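Local structure of aminoacyl-tRNA synthetase (Cryptosporidium parvum, 5F9Z) at residues 418-423 with 504-509; 324-329 with 391-396. The protein probably attaches proline to its cognate tRNA in an ATP-dependent reaction, as a class II prolyl-tRNA synthetase, and here binds halofuginone together with an ATP analogue. All blocks are in the same frame, centred on the assembly; numbering follows the deposited sequence.

Interaction 1 of 2, residues 418-423 with 504-509; sequences ESIIRV and FTLFGR
Arg422 and Phe504 meet with the ring standing almost upright on the guanidinium: the two planes lie 81° apart, and the CE2-CZ edge of Phe504 is set over one face of the arginine group, shifted toward its rim. NH2 of Arg422 is 3.5 Å from CZ of Phe504, and NE of Arg422 is 3.7 Å from CE2 of Phe504. Because the guanidinium lies at the edge of this ring, its charge is not held over the aromatic face. Some distance along the strands, the second touch is aliphatic. CG2 of Ile420 rests 3.8 Å from CD1 of Leu506, and the two side chains cross at about a right angle. With CG1 of Ile420 anti to the carbonyl carbon (chi1 -54°), the CG2 methyl is the branch that reaches Leu506.

Strands 420-422 and 503-508 are not paired directly. Strand 438-443 runs between them, parallel to the first and antiparallel to the second, in the C-terminal zinc-bearing part of prolyl-tRNA synthetase, and the CA atoms of Ile420 and Leu506 are accordingly 8.2 Å apart. Ile421 bonds through its backbone to Met438 and Ile440, while Thr505 does so to Ala441; these bonds hold the outer strands on either side of 438-443, and Ile420 also touches Met438 and Ile440, Phe504 Pro442. Further out, Arg422 stretches fully from CG to NE, its NE forms a salt bridge with Asp424, and Phe485 supplies a cation-pi partner for the guanidinium as well as packing against the ring of Phe504.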
ATOM      1  N   GLU A 418     -17.058  -9.824  -1.779  1.00 31.89           N
ATOM      2  CA  GLU A 418     -18.413  -9.370  -2.071  1.00 35.45           C
ATOM      3  C   GLU A 418     -18.437  -8.145  -2.974  1.00 35.21           C
ATOM      4  O   GLU A 418     -19.511  -7.779  -3.463  1.00 36.26           O
ATOM      5  CB  GLU A 418     -19.165  -9.071  -0.771  1.00 37.65           C
ATOM      6  CG  GLU A 418     -18.721  -7.801  -0.067  1.00 39.46           C
ATOM      7  CD  GLU A 418     -19.475  -7.560   1.228  1.00 42.07           C
ATOM      8  OE1 GLU A 418     -19.022  -6.722   2.035  1.00 41.53           O
ATOM      9  OE2 GLU A 418     -20.520  -8.211   1.440  1.00 45.50           O
ATOM     10  N   SER A 419     -17.291  -7.509  -3.206  1.00 34.04           N
ATOM     11  CA  SER A 419     -17.191  -6.378  -4.117  1.00 34.42           C
ATOM     12  C   SER A 419     -16.895  -6.799  -5.550  1.00 34.35           C
ATOM     13  O   SER A 419     -16.804  -5.935  -6.429  1.00 34.71           O
ATOM     14  CB  SER A 419     -16.108  -5.407  -3.635  1.00 34.22           C
ATOM     15  OG  SER A 419     -16.437  -4.857  -2.371  1.00 35.86           O
ATOM     16  N   ILE A 420     -16.739  -8.094  -5.805  1.00 33.94           N
ATOM     17  CA  ILE A 420     -16.440  -8.615  -7.134  1.00 34.35           C
ATOM     18  C   ILE A 420     -17.682  -9.344  -7.627  1.00 36.89           C
ATOM     19  O   ILE A 420     -18.044 -10.403  -7.098  1.00 39.65           O
ATOM     20  CB  ILE A 420     -15.218  -9.542  -7.121  1.00 31.94           C
ATOM     21  CG1 ILE A 420     -14.021  -8.835  -6.484  1.00 29.93           C
ATOM     22  CG2 ILE A 420     -14.873  -9.983  -8.530  1.00 31.86           C
ATOM     23  CD1 ILE A 420     -12.765  -9.678  -6.437  1.00 29.35           C
ATOM     24  N   ILE A 421     -18.339  -8.782  -8.639  1.00 36.49           N
ATOM     25  CA  ILE A 421     -19.565  -9.335  -9.201  1.00 37.17           C
ATOM     26  C   ILE A 421     -19.273  -9.819 -10.613  1.00 37.42           C
ATOM     27  O   ILE A 421     -18.642  -9.106 -11.403  1.00 36.31           O
ATOM     28  CB  ILE A 421     -20.701  -8.298  -9.199  1.00 37.12           C
ATOM     29  CG1 ILE A 421     -20.962  -7.795  -7.777  1.00 36.49           C
ATOM     30  CG2 ILE A 421     -21.968  -8.888  -9.802  1.00 38.65           C
ATOM     31  CD1 ILE A 421     -21.338  -8.887  -6.801  1.00 36.17           C
ATOM     32  N   ARG A 422     -19.732 -11.027 -10.931  1.00 39.45           N
ATOM     33  CA  ARG A 422     -19.545 -11.597 -12.258  1.00 40.38           C
ATOM     34  C   ARG A 422     -20.666 -11.149 -13.185  1.00 43.52           C
ATOM     35  O   ARG A 422     -21.848 -11.323 -12.872  1.00 45.59           O
ATOM     36  CB  ARG A 422     -19.497 -13.125 -12.201  1.00 39.63           C
ATOM     37  CG  ARG A 422     -19.469 -13.765 -13.580  1.00 40.23           C
ATOM     38  CD  ARG A 422     -19.374 -15.278 -13.524  1.00 40.72           C
ATOM     39  NE  ARG A 422     -19.384 -15.855 -14.865  1.00 41.27           N
ATOM     40  CZ  ARG A 422     -19.179 -17.140 -15.132  1.00 40.40           C
ATOM     41  NH1 ARG A 422     -18.940 -17.995 -14.147  1.00 39.64           N
ATOM     42  NH2 ARG A 422     -19.206 -17.570 -16.386  1.00 41.42           N
ATOM     43  N   VAL A 423     -20.287 -10.574 -14.324  1.00 43.84           N
ATOM     44  CA  VAL A 423     -21.227 -10.162 -15.359  1.00 45.51           C
ATOM     45  C   VAL A 423     -20.753 -10.744 -16.681  1.00 46.90           C
ATOM     46  O   VAL A 423     -19.601 -10.538 -17.078  1.00 47.01           O
ATOM     47  CB  VAL A 423     -21.344  -8.628 -15.452  1.00 44.55           C
ATOM     48  N   PHE A 504     -11.059 -14.391 -17.889  1.00 39.73           N
ATOM     49  CA  PHE A 504     -11.865 -13.418 -17.168  1.00 38.14           C
ATOM     50  C   PHE A 504     -10.961 -12.298 -16.670  1.00 36.26           C
ATOM     51  O   PHE A 504      -9.855 -12.552 -16.185  1.00 35.85           O
ATOM     52  CB  PHE A 504     -12.601 -14.066 -15.992  1.00 39.48           C
ATOM     53  CG  PHE A 504     -13.759 -14.933 -16.402  1.00 43.73           C
ATOM     54  CD1 PHE A 504     -13.546 -16.192 -16.940  1.00 46.03           C
ATOM     55  CD2 PHE A 504     -15.062 -14.494 -16.234  1.00 44.56           C
ATOM     56  CE1 PHE A 504     -14.610 -16.992 -17.312  1.00 47.63           C
ATOM     57  CE2 PHE A 504     -16.130 -15.290 -16.602  1.00 46.46           C
ATOM     58  CZ  PHE A 504     -15.903 -16.540 -17.142  1.00 47.86           C
ATOM     59  N   THR A 505     -11.433 -11.061 -16.799  1.00 35.74           N
ATOM     60  CA  THR A 505     -10.656  -9.882 -16.444  1.00 33.92           C
ATOM     61  C   THR A 505     -11.423  -9.041 -15.434  1.00 32.59           C
ATOM     62  O   THR A 505     -12.642  -8.875 -15.546  1.00 33.17           O
ATOM     63  CB  THR A 505     -10.324  -9.048 -17.691  1.00 35.40           C
ATOM     64  OG1 THR A 505      -9.481  -9.810 -18.565  1.00 37.53           O
ATOM     65  CG2 THR A 505      -9.610  -7.756 -17.315  1.00 35.04           C
ATOM     66  N   LEU A 506     -10.702  -8.520 -14.443  1.00 31.24           N
ATOM     67  CA  LEU A 506     -11.297  -7.675 -13.415  1.00 30.42           C
ATOM     68  C   LEU A 506     -11.422  -6.247 -13.938  1.00 31.62           C
ATOM     69  O   LEU A 506     -10.421  -5.625 -14.308  1.00 34.41           O
ATOM     70  CB  LEU A 506     -10.447  -7.717 -12.148  1.00 30.12           C
ATOM     71  CG  LEU A 506     -11.066  -7.172 -10.861  1.00 31.05           C
ATOM     72  CD1 LEU A 506     -12.302  -7.973 -10.485  1.00 29.84           C
ATOM     73  CD2 LEU A 506     -10.047  -7.190  -9.732  1.00 31.34           C
ATOM     74  N   PHE A 507     -12.648  -5.731 -13.971  1.00 30.47           N
ATOM     75  CA  PHE A 507     -12.933  -4.385 -14.445  1.00 31.40           C
ATOM     76  C   PHE A 507     -13.445  -3.516 -13.304  1.00 32.55           C
ATOM     77  O   PHE A 507     -13.878  -4.010 -12.259  1.00 32.95           O
ATOM     78  CB  PHE A 507     -13.966  -4.403 -15.578  1.00 31.91           C
ATOM     79  CG  PHE A 507     -13.431  -4.912 -16.885  1.00 32.78           C
ATOM     80  CD1 PHE A 507     -13.471  -6.263 -17.187  1.00 33.44           C
ATOM     81  CD2 PHE A 507     -12.899  -4.036 -17.817  1.00 32.96           C
ATOM     82  CE1 PHE A 507     -12.983  -6.733 -18.391  1.00 35.17           C
ATOM     83  CE2 PHE A 507     -12.409  -4.499 -19.023  1.00 34.50           C
ATOM     84  CZ  PHE A 507     -12.451  -5.849 -19.310  1.00 35.55           C
ATOM     85  N   GLY A 508     -13.397  -2.211 -13.521  1.00 33.55           N
ATOM     86  CA  GLY A 508     -13.929  -1.270 -12.557  1.00 34.32           C
ATOM     87  C   GLY A 508     -13.303   0.095 -12.712  1.00 36.22           C
ATOM     88  O   GLY A 508     -12.341   0.290 -13.455  1.00 37.25           O
ATOM     89  N   ARG A 509     -13.881   1.053 -11.994  1.00 38.28           N
ATOM     90  CA  ARG A 509     -13.310   2.387 -11.906  1.00 40.57           C
ATOM     91  C   ARG A 509     -12.194   2.397 -10.869  1.00 40.87           C
ATOM     92  O   ARG A 509     -12.259   1.697  -9.854  1.00 39.55           O
ATOM     93  CB  ARG A 509     -14.386   3.412 -11.540  1.00 43.09           C
ATOM     94  CG  ARG A 509     -15.603   3.393 -12.461  1.00 46.56           C
ATOM     95  CD  ARG A 509     -16.570   4.525 -12.133  1.00 49.54           C
ATOM     96  NE  ARG A 509     -17.699   4.578 -13.060  1.00 51.44           N
ATOM     97  CZ  ARG A 509     -18.928   4.159 -12.772  1.00 53.52           C
ATOM     98  NH1 ARG A 509     -19.196   3.657 -11.573  1.00 53.48           N
ATOM     99  NH2 ARG A 509     -19.890   4.248 -13.679  1.00 55.49           N
TER

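Interaction 2 of 2, residues 324-329 with 391-396; sequences NEVECI and SELESK
In the anticodon-binding domain, helix 317-332 lies beside the first turn of helix 393-417, and the two meet through aliphatic side chains. Leu393 reaches across to Val326: its CD1 methyl sits 3.7 Å from CG1 of Val326 and equally close to CG2 of Val326, so the leucine tip nestles against the fork of the valine, the side chains crossing at about a right angle. Ile329 approaches the neighbouring helix more directly. Its CG2, anti to the backbone N with CG1 at chi1 -66°, lies 3.8 Å from the backbone N of Glu394 and 4.0 Å from CB of Glu394, while CB of Leu393 is 4.2 Å from the same Ile329 methyl. Glu394 thus contributes its backbone and CB, and its extended chain carries the carboxylate away. The closest CA atoms, those of Ile329 and Glu394, are 6.1 Å apart. Beneath the pair, Val326 and Leu393 both rest on Val375 of strand 374-379, and Val326 also touches Ile306 of strand 304-308. Two helices packed side by side on one face of a mixed five-stranded sheet is an arrangement characteristic of the alpha/beta anticodon-binding domain of class IIa synthetases.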
ATOM      1  N   ASN A 324       5.107  -1.319  35.040  1.00 29.90           N
ATOM      2  CA  ASN A 324       6.475  -1.585  34.607  1.00 29.94           C
ATOM      3  C   ASN A 324       6.707  -3.078  34.405  1.00 27.50           C
ATOM      4  O   ASN A 324       7.417  -3.481  33.476  1.00 26.66           O
ATOM      5  CB  ASN A 324       7.473  -1.020  35.616  1.00 33.49           C
ATOM      6  CG  ASN A 324       7.519   0.495  35.605  1.00 36.04           C
ATOM      7  OD1 ASN A 324       7.091   1.135  34.645  1.00 35.51           O
ATOM      8  ND2 ASN A 324       8.048   1.078  36.675  1.00 38.71           N
ATOM      9  N   GLU A 325       6.119  -3.912  35.266  1.00 27.56           N
ATOM     10  CA  GLU A 325       6.249  -5.356  35.101  1.00 28.95           C
ATOM     11  C   GLU A 325       5.583  -5.819  33.812  1.00 28.04           C
ATOM     12  O   GLU A 325       6.157  -6.605  33.050  1.00 28.92           O
ATOM     13  CB  GLU A 325       5.650  -6.079  36.309  1.00 31.33           C
ATOM     14  CG  GLU A 325       5.569  -7.589  36.145  1.00 33.75           C
ATOM     15  CD  GLU A 325       5.020  -8.284  37.374  1.00 35.72           C
ATOM     16  OE1 GLU A 325       5.421  -9.438  37.633  1.00 37.02           O
ATOM     17  OE2 GLU A 325       4.192  -7.675  38.084  1.00 36.32           O
ATOM     18  N   VAL A 326       4.368  -5.333  33.547  1.00 28.05           N
ATOM     19  CA  VAL A 326       3.676  -5.684  32.309  1.00 27.26           C
ATOM     20  C   VAL A 326       4.443  -5.157  31.103  1.00 25.97           C
ATOM     21  O   VAL A 326       4.592  -5.853  30.090  1.00 24.41           O
ATOM     22  CB  VAL A 326       2.228  -5.159  32.338  1.00 26.77           C
ATOM     23  CG1 VAL A 326       1.561  -5.359  30.987  1.00 26.30           C
ATOM     24  CG2 VAL A 326       1.434  -5.852  33.432  1.00 25.90           C
ATOM     25  N   GLU A 327       4.945  -3.923  31.190  1.00 26.90           N
ATOM     26  CA  GLU A 327       5.720  -3.359  30.089  1.00 28.23           C
ATOM     27  C   GLU A 327       7.005  -4.145  29.859  1.00 29.51           C
ATOM     28  O   GLU A 327       7.431  -4.331  28.713  1.00 28.60           O
ATOM     29  CB  GLU A 327       6.036  -1.890  30.367  1.00 29.64           C
ATOM     30  CG  GLU A 327       6.781  -1.190  29.242  1.00 31.06           C
ATOM     31  CD  GLU A 327       7.205   0.218  29.608  1.00 35.34           C
ATOM     32  OE1 GLU A 327       7.407   0.487  30.811  1.00 37.21           O
ATOM     33  OE2 GLU A 327       7.333   1.059  28.692  1.00 36.98           O
ATOM     34  N   CYS A 328       7.635  -4.616  30.938  1.00 30.87           N
ATOM     35  CA  CYS A 328       8.852  -5.410  30.796  1.00 32.76           C
ATOM     36  C   CYS A 328       8.558  -6.759  30.152  1.00 32.80           C
ATOM     37  O   CYS A 328       9.337  -7.236  29.318  1.00 33.50           O
ATOM     38  CB  CYS A 328       9.517  -5.599  32.159  1.00 35.91           C
ATOM     39  SG  CYS A 328      10.984  -6.654  32.133  1.00 39.97           S
ATOM     40  N   ILE A 329       7.440  -7.385  30.526  1.00 32.28           N
ATOM     41  CA  ILE A 329       7.070  -8.666  29.932  1.00 31.20           C
ATOM     42  C   ILE A 329       6.774  -8.501  28.447  1.00 30.39           C
ATOM     43  O   ILE A 329       7.182  -9.329  27.622  1.00 31.63           O
ATOM     44  CB  ILE A 329       5.872  -9.273  30.686  1.00 29.99           C
ATOM     45  CG1 ILE A 329       6.274  -9.647  32.114  1.00 29.82           C
ATOM     46  CG2 ILE A 329       5.330 -10.487  29.948  1.00 29.38           C
ATOM     47  CD1 ILE A 329       5.127 -10.155  32.955  1.00 29.78           C
ATOM     48  N   SER A 391       0.994 -13.462  34.590  1.00 34.13           N
ATOM     49  CA  SER A 391       1.817 -14.608  34.222  1.00 35.09           C
ATOM     50  C   SER A 391       1.454 -15.179  32.856  1.00 34.12           C
ATOM     51  O   SER A 391       2.237 -15.951  32.294  1.00 35.06           O
ATOM     52  CB  SER A 391       1.703 -15.699  35.287  1.00 37.15           C
ATOM     53  OG  SER A 391       0.360 -16.127  35.435  1.00 38.86           O
ATOM     54  N   GLU A 392       0.290 -14.822  32.311  1.00 33.23           N
ATOM     55  CA  GLU A 392      -0.136 -15.298  31.001  1.00 32.91           C
ATOM     56  C   GLU A 392       0.117 -14.291  29.887  1.00 29.89           C
ATOM     57  O   GLU A 392      -0.111 -14.615  28.718  1.00 29.84           O
ATOM     58  CB  GLU A 392      -1.626 -15.657  31.025  1.00 34.60           C
ATOM     59  CG  GLU A 392      -1.981 -16.845  31.906  1.00 39.41           C
ATOM     60  CD  GLU A 392      -3.447 -17.224  31.803  1.00 42.89           C
ATOM     61  OE1 GLU A 392      -4.171 -16.586  31.008  1.00 43.10           O
ATOM     62  OE2 GLU A 392      -3.876 -18.158  32.512  1.00 45.19           O
ATOM     63  N   LEU A 393       0.588 -13.086  30.217  1.00 27.91           N
ATOM     64  CA  LEU A 393       0.755 -12.048  29.204  1.00 27.28           C
ATOM     65  C   LEU A 393       1.819 -12.428  28.182  1.00 29.24           C
ATOM     66  O   LEU A 393       1.670 -12.136  26.989  1.00 29.80           O
ATOM     67  CB  LEU A 393       1.107 -10.718  29.869  1.00 25.81           C
ATOM     68  CG  LEU A 393      -0.014 -10.067  30.676  1.00 25.63           C
ATOM     69  CD1 LEU A 393       0.501  -8.836  31.400  1.00 25.94           C
ATOM     70  CD2 LEU A 393      -1.171  -9.710  29.761  1.00 23.69           C
ATOM     71  N   GLU A 394       2.899 -13.073  28.630  1.00 30.85           N
ATOM     72  CA  GLU A 394       3.979 -13.443  27.720  1.00 33.86           C
ATOM     73  C   GLU A 394       3.473 -14.326  26.585  1.00 34.56           C
ATOM     74  O   GLU A 394       3.942 -14.218  25.446  1.00 33.03           O
ATOM     75  CB  GLU A 394       5.090 -14.153  28.494  1.00 37.38           C
ATOM     76  CG  GLU A 394       6.248 -14.623  27.631  1.00 40.42           C
ATOM     77  CD  GLU A 394       7.171 -15.574  28.365  1.00 44.25           C
ATOM     78  OE1 GLU A 394       6.748 -16.135  29.397  1.00 45.91           O
ATOM     79  OE2 GLU A 394       8.320 -15.760  27.909  1.00 45.62           O
ATOM     80  N   SER A 395       2.508 -15.197  26.874  1.00 35.06           N
ATOM     81  CA  SER A 395       1.955 -16.121  25.892  1.00 33.17           C
ATOM     82  C   SER A 395       0.698 -15.595  25.211  1.00 31.78           C
ATOM     83  O   SER A 395       0.525 -15.797  24.004  1.00 32.39           O
ATOM     84  CB  SER A 395       1.644 -17.467  26.557  1.00 34.05           C
ATOM     85  OG  SER A 395       0.898 -18.301  25.688  1.00 33.89           O
ATOM     86  N   LYS A 396      -0.184 -14.923  25.953  1.00 31.13           N
ATOM     87  CA  LYS A 396      -1.491 -14.559  25.410  1.00 31.39           C
ATOM     88  C   LYS A 396      -1.415 -13.356  24.476  1.00 29.19           C
ATOM     89  O   LYS A 396      -2.106 -13.321  23.452  1.00 30.15           O
ATOM     90  CB  LYS A 396      -2.472 -14.277  26.549  1.00 33.16           C
ATOM     91  CG  LYS A 396      -3.921 -14.160  26.108  1.00 35.42           C
ATOM     92  CD  LYS A 396      -4.606 -15.516  26.116  1.00 39.74           C
ATOM     93  CE  LYS A 396      -5.958 -15.462  25.422  1.00 41.27           C
ATOM     94  NZ  LYS A 396      -5.815 -15.345  23.943  1.00 41.52           N
TER

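Helix 393-417 ties the two sites together: its first turn takes part in interaction 2, and strand 420-422 of interaction 1 follows shortly after its far end. Along the chain the contacts are in series, interaction 2 closing before interaction 1 opens. The centres of interactions 1 and 2 are about 46 Å apart, and the nearest atoms of interactions 1 and 2 are about 27 Å apart, so the contacts do not touch. In interaction 1 the side chain of Phe504 lies about 12 Å from the zinc ion held by Cys444, Cys449, Cys494 and Cys497, too far to touch it. Neither contact supplies a residue to the ATP-analogue pocket, which is lined by Arg154, Glu156 and Arg278 among others.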